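Local coordinates for protein peptide from Structure-specific endonuclease subunit SLX4 (Saccharomyces cerevisiae, PDB 6J0Y) that probably serves as the segment of the Slx4 endonuclease subunit that docks onto its scaffold partner Rtt107, folding into a small antiparallel sheet beside another protein chain, at residues K27-R32 / I51-L56; K12-S17 / D47-A52. All coordinates share one frame; numbering follows the deposited sequence.

Contact 1. Residues K27-R32 / I51-L56; sequences KHNFYR and IADIQL
Asn29 and Tyr31 gather round the carboxylate of Asp53 on one face of an antiparallel strand pair. Asn29 ND2 donates to Asp53 OD2 (3.0 Å), meeting the lone pair turned away from the other oxygen, amide and carboxylate planes standing perpendicular. A water also donates to OD2 and lies close to Tyr31 OH. With CG anti to the carbonyl carbon (chi1 -42°), the tyrosine presents its ring edge to the carboxylate, CE2 lying 3.3 Å from Asp53 OD2.

A second side-chain bond runs from His28 NE2 to Gln55 OE1 (2.7 Å), the oxygen close to the imidazole plane, while Gln55 CA lies above one face, toward the ring's rim. Without the imidazole, as with an alanine here, Gln55 OE1 would probably lose this donor and its amide be freer to turn.

In the backbone, Tyr31 and Ile51 form a hydrogen-bonded pair, with Tyr31 N 2.8 Å from Ile51 O. His28 N reaches Asp53 O at 2.8 Å.

Apolar packing is slight: Lys27 CG lies alongside Ile54 CD1 at 3.8 Å. Strand 49-55 is central in the sheet, Ala52 and Ile54 bonding through their backbones to Val11 and Ile9 of strand 8-14.

Contact 2. Residues K12-S17 / D47-A52; sequences KLLQES and DQFCIA
Lys12 and Leu14 clasp the ring of Phe49 between them in a cation-pi and CH-pi sandwich, set where strand 8-14, outermost within this chain, pairs antiparallel with the start of strand 49-55. The lysine, extended throughout with CG anti to the backbone N (chi1 -179°), runs across one face of the ring. Its CE sits over the middle, 3.6 Å from the Phe49 ring centroid, and NZ rises nearly along the ring normal at 4.4 Å from that centroid. Leu14 CD2 meets the opposite face, displaced toward the rim and 3.6 Å from Phe49 CE1; it also touches Asp47 CB. Nearer the backbone, Lys12 CB packs on Ile51 CD1 at 3.7 Å.

Three nearly straight backbone bonds hold the strands together. Leu13 and Cys50 exchange two of them, Leu13 N to Cys50 O (3.0 Å) and Cys50 N to Leu13 O (2.8 Å). Just past the strand, Gln15 N donates to Gln48 O at 2.8 Å, and a water held by Glu16 N donates to the same carbonyl. The Gln48 amide turns back to its own strand, NE2 bonding to Phe49 O and also to Val33 O.

Lys12 further bonds through its backbone to the other protein, whose aromatic side chains pack on Lys12 and Leu13. The buried ring thus meets aliphatic carbon on both faces, and its pi cloud probably helps to stabilise the ammonium charge above it.

Contacts 1 and 2 lie on the two sides of strand 49-55, their centres about 11 Å apart. Ile51 and Ala52 lie in both segments of that strand. Ile51 joins them, its backbone bonding to Tyr31 in contact 1 while its side chain packs on Lys12 in contact 2. Within this chain, strands 8-14 and 27-32 are thereby joined through 49-55. Direct packing also links the contacts, Arg32 NH2 of contact 1 lying 3.3 Å from Gln48 OE1 of contact 2. Both contacts reach the other protein chain, which is consistent with the sheet presenting the Rtt107-interacting motif.

Contact 1. Residues K27-R32 / I51-L56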
ATOM      1  N   LYS B  27      -9.850  27.483  -3.027  1.00 32.24           N
ATOM      2  CA  LYS B  27      -9.436  26.505  -4.026  1.00 31.70           C
ATOM      3  C   LYS B  27      -8.132  26.963  -4.667  1.00 30.41           C
ATOM      4  O   LYS B  27      -8.094  28.020  -5.306  1.00 35.26           O
ATOM      5  CB  LYS B  27     -10.507  26.337  -5.104  1.00 37.25           C
ATOM      6  CG  LYS B  27     -11.865  25.884  -4.603  1.00 47.88           C
ATOM      7  CD  LYS B  27     -12.947  26.237  -5.621  1.00 63.63           C
ATOM      8  CE  LYS B  27     -14.279  25.582  -5.283  1.00 72.50           C
ATOM      9  NZ  LYS B  27     -15.416  26.154  -6.063  1.00 78.59           N
ATOM     10  N   HIS B  28      -7.072  26.167  -4.519  1.00 28.06           N
ATOM     11  CA  HIS B  28      -5.833  26.471  -5.235  1.00 27.41           C
ATOM     12  C   HIS B  28      -5.974  26.162  -6.717  1.00 25.35           C
ATOM     13  O   HIS B  28      -5.576  26.964  -7.571  1.00 27.09           O
ATOM     14  CB  HIS B  28      -4.658  25.687  -4.649  1.00 24.81           C
ATOM     15  CG  HIS B  28      -4.192  26.214  -3.328  1.00 26.69           C
ATOM     16  ND1 HIS B  28      -3.248  25.568  -2.560  1.00 31.38           N
ATOM     17  CD2 HIS B  28      -4.529  27.334  -2.650  1.00 33.13           C
ATOM     18  CE1 HIS B  28      -3.027  26.266  -1.460  1.00 26.14           C
ATOM     19  NE2 HIS B  28      -3.789  27.346  -1.491  1.00 37.00           N
ATOM     20  N   ASN B  29      -6.514  24.989  -7.038  1.00 26.44           N
ATOM     21  CA  ASN B  29      -6.697  24.571  -8.420  1.00 25.07           C
ATOM     22  C   ASN B  29      -7.869  23.601  -8.495  1.00 21.47           C
ATOM     23  O   ASN B  29      -8.305  23.035  -7.492  1.00 23.83           O
ATOM     24  CB  ASN B  29      -5.466  23.852  -9.010  1.00 29.47           C
ATOM     25  CG  ASN B  29      -4.152  24.470  -8.607  1.00 35.88           C
ATOM     26  OD1 ASN B  29      -3.675  25.407  -9.254  1.00 33.29           O
ATOM     27  ND2 ASN B  29      -3.535  23.931  -7.547  1.00 33.33           N
ATOM     28  N   PHE B  30      -8.360  23.408  -9.708  1.00 21.57           N
ATOM     29  CA  PHE B  30      -9.369  22.388  -9.992  1.00 27.95           C
ATOM     30  C   PHE B  30      -8.986  21.749 -11.322  1.00 20.95           C
ATOM     31  O   PHE B  30      -8.594  22.455 -12.249  1.00 23.54           O
ATOM     32  CB  PHE B  30     -10.778  23.062  -9.971  1.00 40.43           C
ATOM     33  CG  PHE B  30     -11.716  22.682 -11.100  1.00 58.90           C
ATOM     34  CD1 PHE B  30     -12.927  22.084 -10.809  1.00 67.57           C
ATOM     35  CD2 PHE B  30     -11.449  23.004 -12.427  1.00 70.00           C
ATOM     36  CE1 PHE B  30     -13.823  21.768 -11.814  1.00 71.22           C
ATOM     37  CE2 PHE B  30     -12.330  22.660 -13.439  1.00 71.82           C
ATOM     38  CZ  PHE B  30     -13.520  22.041 -13.130  1.00 73.50           C
ATOM     39  N   TYR B  31      -9.105  20.418 -11.431  1.00 20.91           N
ATOM     40  CA  TYR B  31      -8.710  19.719 -12.649  1.00 20.85           C
ATOM     41  C   TYR B  31      -9.838  18.792 -13.079  1.00 21.49           C
ATOM     42  O   TYR B  31     -10.383  18.057 -12.254  1.00 22.27           O
ATOM     43  CB  TYR B  31      -7.431  18.896 -12.468  1.00 23.33           C
ATOM     44  CG  TYR B  31      -6.335  19.573 -11.669  1.00 28.43           C
ATOM     45  CD1 TYR B  31      -5.534  20.546 -12.251  1.00 32.22           C
ATOM     46  CD2 TYR B  31      -6.079  19.206 -10.343  1.00 33.85           C
ATOM     47  CE1 TYR B  31      -4.525  21.164 -11.539  1.00 29.12           C
ATOM     48  CE2 TYR B  31      -5.060  19.823  -9.615  1.00 30.02           C
ATOM     49  CZ  TYR B  31      -4.291  20.799 -10.225  1.00 32.12           C
ATOM     50  OH  TYR B  31      -3.278  21.427  -9.528  1.00 34.13           O
ATOM     51  N   ARG B  32     -10.180  18.827 -14.357  1.00 21.77           N
ATOM     52  CA  ARG B  32     -11.173  17.888 -14.885  1.00 21.56           C
ATOM     53  C   ARG B  32     -10.575  16.488 -14.957  1.00 25.47           C
ATOM     54  O   ARG B  32      -9.479  16.304 -15.493  1.00 22.32           O
ATOM     55  CB  ARG B  32     -11.628  18.348 -16.267  1.00 23.77           C
ATOM     56  CG  ARG B  32     -12.687  17.481 -16.949  1.00 23.77           C
ATOM     57  CD  ARG B  32     -12.961  18.086 -18.329  1.00 29.85           C
ATOM     58  NE  ARG B  32     -13.826  17.273 -19.184  1.00 35.15           N
ATOM     59  CZ  ARG B  32     -15.149  17.310 -19.136  1.00 33.75           C
ATOM     60  NH1 ARG B  32     -15.753  18.088 -18.245  1.00 35.36           N
ATOM     61  NH2 ARG B  32     -15.864  16.565 -19.969  1.00 33.84           N
ATOM     62  N   ILE B  51     -10.869  17.007  -9.616  1.00 24.96           N
ATOM     63  CA  ILE B  51     -10.034  17.033  -8.424  1.00 24.28           C
ATOM     64  C   ILE B  51      -9.845  18.498  -8.062  1.00 22.09           C
ATOM     65  O   ILE B  51      -9.461  19.304  -8.916  1.00 23.81           O
ATOM     66  CB  ILE B  51      -8.669  16.355  -8.642  1.00 25.00           C
ATOM     67  CG1 ILE B  51      -8.833  14.857  -8.914  1.00 24.41           C
ATOM     68  CG2 ILE B  51      -7.753  16.595  -7.416  1.00 24.53           C
ATOM     69  CD1 ILE B  51      -9.410  14.061  -7.732  1.00 30.06           C
ATOM     70  N   ALA B  52     -10.142  18.847  -6.817  1.00 21.17           N
ATOM     71  CA  ALA B  52      -9.869  20.180  -6.299  1.00 22.74           C
ATOM     72  C   ALA B  52      -8.750  20.111  -5.268  1.00 24.93           C
ATOM     73  O   ALA B  52      -8.748  19.230  -4.400  1.00 22.50           O
ATOM     74  CB  ALA B  52     -11.125  20.790  -5.675  1.00 26.85           C
ATOM     75  N   ASP B  53      -7.794  21.035  -5.372  1.00 24.96           N
ATOM     76  CA  ASP B  53      -6.809  21.255  -4.315  1.00 29.70           C
ATOM     77  C   ASP B  53      -7.380  22.313  -3.387  1.00 27.76           C
ATOM     78  O   ASP B  53      -7.516  23.475  -3.781  1.00 26.01           O
ATOM     79  CB  ASP B  53      -5.470  21.727  -4.882  1.00 26.75           C
ATOM     80  CG  ASP B  53      -4.791  20.687  -5.725  1.00 35.62           C
ATOM     81  OD1 ASP B  53      -4.875  19.476  -5.384  1.00 33.87           O
ATOM     82  OD2 ASP B  53      -4.166  21.084  -6.733  1.00 40.33           O
ATOM     83  N   ILE B  54      -7.707  21.921  -2.160  1.00 23.90           N
ATOM     84  CA  ILE B  54      -8.381  22.791  -1.209  1.00 26.96           C
ATOM     85  C   ILE B  54      -7.361  23.185  -0.149  1.00 26.75           C
ATOM     86  O   ILE B  54      -6.759  22.317   0.494  1.00 25.89           O
ATOM     87  CB  ILE B  54      -9.603  22.096  -0.585  1.00 26.98           C
ATOM     88  CG1 ILE B  54     -10.601  21.666  -1.675  1.00 28.38           C
ATOM     89  CG2 ILE B  54     -10.248  22.994   0.473  1.00 28.59           C
ATOM     90  CD1 ILE B  54     -11.300  22.819  -2.369  1.00 35.52           C
ATOM     91  N   GLN B  55      -7.149  24.489   0.031  1.00 24.34           N
ATOM     92  CA  GLN B  55      -6.229  24.945   1.066  1.00 25.49           C
ATOM     93  C   GLN B  55      -6.721  24.570   2.464  1.00 26.25           C
ATOM     94  O   GLN B  55      -7.907  24.710   2.783  1.00 30.20           O
ATOM     95  CB  GLN B  55      -6.054  26.465   0.965  1.00 26.83           C
ATOM     96  CG  GLN B  55      -5.067  27.059   1.926  1.00 33.44           C
ATOM     97  CD  GLN B  55      -4.862  28.532   1.638  1.00 35.09           C
ATOM     98  OE1 GLN B  55      -4.180  28.894   0.683  1.00 36.99           O
ATOM     99  NE2 GLN B  55      -5.487  29.384   2.435  1.00 46.30           N
ATOM    100  N   LEU B  56      -5.793  24.122   3.318  1.00 26.77           N
ATOM    101  CA  LEU B  56      -6.117  23.896   4.724  1.00 33.66           C
ATOM    102  C   LEU B  56      -6.622  25.182   5.367  1.00 37.77           C
ATOM    103  O   LEU B  56      -6.066  26.262   5.150  1.00 33.28           O
ATOM    104  CB  LEU B  56      -4.892  23.393   5.493  1.00 38.25           C
ATOM    105  CG  LEU B  56      -4.289  22.019   5.193  1.00 33.95           C
ATOM    106  CD1 LEU B  56      -3.096  21.762   6.123  1.00 32.27           C
ATOM    107  CD2 LEU B  56      -5.332  20.919   5.363  1.00 31.97           C
TER
HETATM  108  O   HOH W   1      -1.889  20.314  -7.710  1.00 47.24           O

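Contact 2. Residues K12-S17 / D47-A52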
ATOM      1  N   LYS B  12     -11.897  14.757  -4.419  1.00 23.01           N
ATOM      2  CA  LYS B  12     -12.550  14.281  -5.639  1.00 20.81           C
ATOM      3  C   LYS B  12     -14.042  14.539  -5.523  1.00 25.26           C
ATOM      4  O   LYS B  12     -14.696  14.011  -4.619  1.00 26.55           O
ATOM      5  CB  LYS B  12     -12.282  12.794  -5.855  1.00 20.16           C
ATOM      6  CG  LYS B  12     -12.928  12.225  -7.148  1.00 21.20           C
ATOM      7  CD  LYS B  12     -12.736  10.727  -7.175  1.00 25.68           C
ATOM      8  CE  LYS B  12     -13.516  10.082  -8.331  1.00 29.10           C
ATOM      9  NZ  LYS B  12     -13.364   8.607  -8.242  1.00 30.75           N
ATOM     10  N   LEU B  13     -14.575  15.324  -6.462  1.00 26.50           N
ATOM     11  CA  LEU B  13     -15.922  15.872  -6.424  1.00 28.39           C
ATOM     12  C   LEU B  13     -16.581  15.671  -7.781  1.00 29.47           C
ATOM     13  O   LEU B  13     -15.916  15.754  -8.810  1.00 27.73           O
ATOM     14  CB  LEU B  13     -15.873  17.388  -6.142  1.00 40.09           C
ATOM     15  CG  LEU B  13     -16.433  17.981  -4.864  1.00 52.53           C
ATOM     16  CD1 LEU B  13     -16.111  17.077  -3.700  1.00 52.93           C
ATOM     17  CD2 LEU B  13     -15.845  19.372  -4.662  1.00 44.82           C
ATOM     18  N   LEU B  14     -17.896  15.463  -7.789  1.00 28.76           N
ATOM     19  CA  LEU B  14     -18.628  15.560  -9.051  1.00 28.38           C
ATOM     20  C   LEU B  14     -18.470  16.963  -9.631  1.00 37.74           C
ATOM     21  O   LEU B  14     -18.541  17.959  -8.908  1.00 36.39           O
ATOM     22  CB  LEU B  14     -20.111  15.237  -8.842  1.00 37.77           C
ATOM     23  CG  LEU B  14     -20.457  13.754  -8.722  1.00 35.62           C
ATOM     24  CD1 LEU B  14     -21.941  13.552  -8.411  1.00 38.17           C
ATOM     25  CD2 LEU B  14     -20.081  13.024 -10.006  1.00 35.17           C
ATOM     26  N   GLN B  15     -18.209  17.033 -10.943  1.00 31.51           N
ATOM     27  CA  GLN B  15     -18.044  18.325 -11.606  1.00 40.68           C
ATOM     28  C   GLN B  15     -19.227  19.247 -11.330  1.00 43.21           C
ATOM     29  O   GLN B  15     -19.046  20.446 -11.080  1.00 45.33           O
ATOM     30  CB  GLN B  15     -17.855  18.113 -13.113  1.00 46.75           C
ATOM     31  CG  GLN B  15     -17.575  19.383 -13.900  1.00 54.10           C
ATOM     32  CD  GLN B  15     -18.826  19.967 -14.525  1.00 70.80           C
ATOM     33  OE1 GLN B  15     -19.634  19.248 -15.118  1.00 73.36           O
ATOM     34  NE2 GLN B  15     -18.995  21.281 -14.395  1.00 78.35           N
ATOM     35  N   GLU B  16     -20.444  18.694 -11.358  1.00 43.89           N
ATOM     36  CA  GLU B  16     -21.650  19.452 -11.023  1.00 53.42           C
ATOM     37  C   GLU B  16     -21.570  20.092  -9.646  1.00 51.62           C
ATOM     38  O   GLU B  16     -22.181  21.142  -9.415  1.00 55.16           O
ATOM     39  CB  GLU B  16     -22.876  18.536 -11.063  1.00 62.26           C
ATOM     40  CG  GLU B  16     -23.310  18.079 -12.435  1.00 74.94           C
ATOM     41  CD  GLU B  16     -24.430  17.056 -12.362  1.00 84.52           C
ATOM     42  OE1 GLU B  16     -24.393  16.199 -11.448  1.00 85.62           O
ATOM     43  OE2 GLU B  16     -25.349  17.115 -13.206  1.00 89.14           O
ATOM     44  N   SER B  17     -20.846  19.468  -8.716  1.00 44.78           N
ATOM     45  CA  SER B  17     -20.849  19.897  -7.323  1.00 46.53           C
ATOM     46  C   SER B  17     -19.944  21.086  -7.060  1.00 42.80           C
ATOM     47  O   SER B  17     -20.091  21.729  -6.018  1.00 46.28           O
ATOM     48  CB  SER B  17     -20.415  18.746  -6.409  1.00 43.14           C
ATOM     49  OG  SER B  17     -21.222  17.602  -6.615  1.00 59.72           O
ATOM     50  N   ASP B  47     -20.212   9.167 -14.689  1.00 41.79           N
ATOM     51  CA  ASP B  47     -20.018  10.278 -13.765  1.00 36.47           C
ATOM     52  C   ASP B  47     -18.798  11.090 -14.174  1.00 35.73           C
ATOM     53  O   ASP B  47     -17.747  10.532 -14.495  1.00 35.27           O
ATOM     54  CB  ASP B  47     -19.836   9.771 -12.334  1.00 45.44           C
ATOM     55  CG  ASP B  47     -21.152   9.477 -11.641  1.00 53.40           C
ATOM     56  OD1 ASP B  47     -22.198  10.009 -12.075  1.00 51.76           O
ATOM     57  OD2 ASP B  47     -21.127   8.722 -10.648  1.00 55.01           O
ATOM     58  N   GLN B  48     -18.934  12.412 -14.147  1.00 31.83           N
ATOM     59  CA  GLN B  48     -17.850  13.323 -14.505  1.00 26.53           C
ATOM     60  C   GLN B  48     -17.314  13.968 -13.229  1.00 28.56           C
ATOM     61  O   GLN B  48     -18.041  14.697 -12.545  1.00 30.83           O
ATOM     62  CB  GLN B  48     -18.335  14.384 -15.495  1.00 30.03           C
ATOM     63  CG  GLN B  48     -17.274  15.421 -15.876  1.00 35.08           C
ATOM     64  CD  GLN B  48     -16.037  14.797 -16.513  1.00 33.69           C
ATOM     65  OE1 GLN B  48     -16.110  14.236 -17.612  1.00 33.71           O
ATOM     66  NE2 GLN B  48     -14.894  14.899 -15.827  1.00 29.27           N
ATOM     67  N   PHE B  49     -16.055  13.687 -12.907  1.00 24.87           N
ATOM     68  CA  PHE B  49     -15.432  14.164 -11.689  1.00 24.05           C
ATOM     69  C   PHE B  49     -14.406  15.252 -11.974  1.00 23.71           C
ATOM     70  O   PHE B  49     -13.945  15.461 -13.100  1.00 25.86           O
ATOM     71  CB  PHE B  49     -14.747  13.020 -10.941  1.00 24.96           C
ATOM     72  CG  PHE B  49     -15.706  12.020 -10.358  1.00 24.28           C
ATOM     73  CD1 PHE B  49     -16.336  12.277  -9.152  1.00 30.61           C
ATOM     74  CD2 PHE B  49     -15.977  10.840 -11.013  1.00 30.33           C
ATOM     75  CE1 PHE B  49     -17.228  11.354  -8.601  1.00 31.33           C
ATOM     76  CE2 PHE B  49     -16.870   9.919 -10.478  1.00 35.02           C
ATOM     77  CZ  PHE B  49     -17.496  10.181  -9.278  1.00 34.97           C
ATOM     78  N   CYS B  50     -14.047  15.932 -10.899  1.00 26.08           N
ATOM     79  CA  CYS B  50     -12.900  16.821 -10.893  0.50 27.96           C
ATOM     80  C   CYS B  50     -12.126  16.579  -9.608  1.00 24.84           C
ATOM     81  O   CYS B  50     -12.640  15.999  -8.651  1.00 26.72           O
ATOM     82  CB  CYS B  50     -13.315  18.281 -10.968  0.50 31.68           C
ATOM     83  SG  CYS B  50     -14.218  18.712  -9.513  0.50 37.31           S
ATOM     84  N   ILE B  51     -10.869  17.007  -9.616  1.00 24.96           N
ATOM     85  CA  ILE B  51     -10.034  17.033  -8.424  1.00 24.28           C
ATOM     86  C   ILE B  51      -9.845  18.498  -8.062  1.00 22.09           C
ATOM     87  O   ILE B  51      -9.461  19.304  -8.916  1.00 23.81           O
ATOM     88  CB  ILE B  51      -8.669  16.355  -8.642  1.00 25.00           C
ATOM     89  CG1 ILE B  51      -8.833  14.857  -8.914  1.00 24.41           C
ATOM     90  CG2 ILE B  51      -7.753  16.595  -7.416  1.00 24.53           C
ATOM     91  CD1 ILE B  51      -9.410  14.061  -7.732  1.00 30.06           C
ATOM     92  N   ALA B  52     -10.142  18.847  -6.817  1.00 21.17           N
ATOM     93  CA  ALA B  52      -9.869  20.180  -6.299  1.00 22.74           C
ATOM     94  C   ALA B  52      -8.750  20.111  -5.268  1.00 24.93           C
ATOM     95  O   ALA B  52      -8.748  19.230  -4.400  1.00 22.50           O
ATOM     96  CB  ALA B  52     -11.125  20.790  -5.675  1.00 26.85           C
TER
HETATM   97  O   HOH W   2     -20.927  16.051 -12.634  1.00 48.71           O